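Local coordinates for mandelate racemase/muconate lactonizing enzyme-like protein (Roseovarius sp. TM1035, PDB 3RCY) that is probably an isomerase of the mandelate racemase/muconate lactonizing enzyme family and binds a magnesium ion in its barrel domain, at residues Arg5-Ile10 / Ile25-Thr30. Numbering follows the deposited sequence.
Sequences RDLDII and ILVKLT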
loop_
_atom_site.group_PDB
_atom_site.type_symbol
_atom_site.label_atom_id
_atom_site.label_comp_id
_atom_site.label_asym_id
_atom_site.label_seq_id
_atom_site.Cartn_x
_atom_site.Cartn_y
_atom_site.Cartn_z
ATOM N N ARG A 5 -14.190 -10.163 48.256
ATOM C CA ARG A 5 -15.372 -10.788 48.839
ATOM C C ARG A 5 -16.668 -10.006 48.581
ATOM O O ARG A 5 -17.628 -10.574 48.071
ATOM C CB ARG A 5 -15.168 -11.059 50.338
ATOM C CG ARG A 5 -16.243 -11.979 50.952
ATOM C CD ARG A 5 -16.125 -12.076 52.474
ATOM N NE ARG A 5 -16.300 -10.772 53.114
ATOM C CZ ARG A 5 -15.836 -10.448 54.317
ATOM N NH1 ARG A 5 -15.157 -11.331 55.038
ATOM N NH2 ARG A 5 -16.045 -9.230 54.797
ATOM N N ASP A 6 -16.693 -8.713 48.907
ATOM C CA ASP A 6 -17.947 -7.947 48.880
ATOM C C ASP A 6 -17.950 -6.851 47.819
ATOM O O ASP A 6 -16.905 -6.273 47.514
ATOM C CB ASP A 6 -18.230 -7.306 50.244
ATOM C CG ASP A 6 -17.973 -8.252 51.402
ATOM O OD1 ASP A 6 -18.466 -9.399 51.357
ATOM O OD2 ASP A 6 -17.280 -7.844 52.361
ATOM N N LEU A 7 -19.141 -6.577 47.287
ATOM C CA LEU A 7 -19.376 -5.477 46.366
ATOM C C LEU A 7 -20.542 -4.605 46.828
ATOM O O LEU A 7 -21.621 -5.105 47.148
ATOM C CB LEU A 7 -19.665 -6.009 44.954
ATOM C CG LEU A 7 -20.284 -5.051 43.924
ATOM C CD1 LEU A 7 -19.337 -3.900 43.522
ATOM C CD2 LEU A 7 -20.730 -5.833 42.697
ATOM N N ASP A 8 -20.307 -3.299 46.854
ATOM C CA ASP A 8 -21.371 -2.324 47.010
ATOM C C ASP A 8 -21.333 -1.383 45.815
ATOM O O ASP A 8 -20.257 -0.945 45.394
ATOM C CB ASP A 8 -21.183 -1.533 48.300
ATOM C CG ASP A 8 -21.291 -2.405 49.524
ATOM O OD1 ASP A 8 -22.420 -2.757 49.892
ATOM O OD2 ASP A 8 -20.249 -2.755 50.112
ATOM N N ILE A 9 -22.505 -1.094 45.262
ATOM C CA ILE A 9 -22.613 -0.147 44.158
ATOM C C ILE A 9 -23.394 1.067 44.640
ATOM O O ILE A 9 -24.473 0.929 45.229
ATOM C CB ILE A 9 -23.327 -0.763 42.926
ATOM C CG1 ILE A 9 -22.627 -2.062 42.474
ATOM C CG2 ILE A 9 -23.402 0.273 41.782
ATOM C CD1 ILE A 9 -23.496 -2.956 41.537
ATOM N N ILE A 10 -22.847 2.252 44.393
ATOM C CA ILE A 10 -23.526 3.489 44.748
ATOM C C ILE A 10 -23.624 4.379 43.521
ATOM O O ILE A 10 -22.608 4.769 42.943
ATOM C CB ILE A 10 -22.797 4.249 45.889
ATOM C CG1 ILE A 10 -22.764 3.408 47.171
ATOM C CG2 ILE A 10 -23.480 5.597 46.157
ATOM C CD1 ILE A 10 -21.671 3.843 48.143
ATOM N N ILE A 25 -21.251 6.175 38.683
ATOM C CA ILE A 25 -21.429 4.815 39.182
ATOM C C ILE A 25 -20.180 4.415 39.950
ATOM O O ILE A 25 -19.147 4.100 39.357
ATOM C CB ILE A 25 -21.723 3.797 38.045
ATOM C CG1 ILE A 25 -22.987 4.207 37.271
ATOM C CG2 ILE A 25 -21.889 2.384 38.626
ATOM C CD1 ILE A 25 -23.148 3.499 35.913
ATOM N N LEU A 26 -20.286 4.444 41.273
ATOM C CA LEU A 26 -19.173 4.085 42.142
ATOM C C LEU A 26 -19.298 2.632 42.577
ATOM O O LEU A 26 -20.405 2.145 42.834
ATOM C CB LEU A 26 -19.137 5.000 43.376
ATOM C CG LEU A 26 -19.222 6.516 43.130
ATOM C CD1 LEU A 26 -19.226 7.252 44.460
ATOM C CD2 LEU A 26 -18.081 7.015 42.233
ATOM N N VAL A 27 -18.164 1.941 42.645
ATOM C CA VAL A 27 -18.127 0.583 43.191
ATOM C C VAL A 27 -17.163 0.525 44.372
ATOM O O VAL A 27 -16.086 1.120 44.343
ATOM C CB VAL A 27 -17.775 -0.493 42.116
ATOM C CG1 VAL A 27 -18.856 -0.547 41.048
ATOM C CG2 VAL A 27 -16.387 -0.233 41.475
ATOM N N LYS A 28 -17.565 -0.185 45.415
ATOM C CA LYS A 28 -16.738 -0.348 46.592
ATOM C C LYS A 28 -16.552 -1.847 46.790
ATOM O O LYS A 28 -17.526 -2.589 46.943
ATOM C CB LYS A 28 -17.430 0.300 47.800
ATOM C CG LYS A 28 -16.752 0.100 49.158
ATOM C CD LYS A 28 -17.799 0.322 50.268
ATOM C CE LYS A 28 -17.243 0.169 51.665
ATOM N NZ LYS A 28 -18.287 0.594 52.656
ATOM N N LEU A 29 -15.300 -2.291 46.748
ATOM C CA LEU A 29 -14.972 -3.689 46.969
ATOM C C LEU A 29 -14.328 -3.864 48.333
ATOM O O LEU A 29 -13.589 -2.996 48.794
ATOM C CB LEU A 29 -14.029 -4.219 45.879
ATOM C CG LEU A 29 -14.541 -4.254 44.437
ATOM C CD1 LEU A 29 -13.508 -4.895 43.522
ATOM C CD2 LEU A 29 -15.861 -4.998 44.348
ATOM N N THR A 30 -14.621 -4.989 48.973
ATOM C CA THR A 30 -14.008 -5.329 50.245
ATOM C C THR A 30 -13.420 -6.730 50.142
ATOM O O THR A 30 -14.066 -7.644 49.609
ATOM C CB THR A 30 -15.030 -5.276 51.410
ATOM O OG1 THR A 30 -15.754 -4.039 51.363
ATOM C CG2 THR A 30 -14.324 -5.400 52.773
HETATM O O HOH W 1 -17.582 -3.695 49.453
#
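The antiparallel hairpin that opens the N-terminal capping domain of this enolase-superfamily protein brings 5-10 against 25-30, and its pairing begins with an irregularity. R5 N and D6 N both give their hydrogens to T30 O, each at 2.9 Å and in the carbonyl plane, which makes a classic beta bulge. T30 N returns a bond to D6 O, and beyond it the pairing is regular: D8 with K28 and I10 with L26 exchange backbone hydrogen bonds, K28 N to D8 O being 2.8 Å.

One face is polar at the D6/T30 and D8/K28 pairs and turns apolar at I10 and L26. The D6 side chain crosses that of T30 obliquely, with OD2 3.5 Å from T30 CB, and R5 grips its carboxylate in a bidentate, side-on salt bridge: R5 NE bonds to D6 OD1 and R5 NH2 to D6 OD2 (3.1 Å), the latter on the syn lone pair. Were D6 replaced by an alanine, the R5 guanidinium is likely to lose its carboxylate mate and be set free to turn. A water links D8 OD2, K28 O and T30 OG1, while K28, extended alongside D8, carries its ammonium on to a salt bridge with E372.

The face carrying L7, I9, V27 and L29 is apolar. L7 swings its CG opposite the backbone N (chi1 165°), and chi2 (67°) then brings CD1 within 3.7 Å of L29 CD2 and 4.0 Å of V27 CB; further along, I9 CG2 lies beside I25 CG2. Helices 48-63 and 89-110 pack here through F59, I55 and L98. A three-stranded antiparallel sheet, completed by 36-41 and backed by helices, is typical of the enolase-superfamily N-terminal domain.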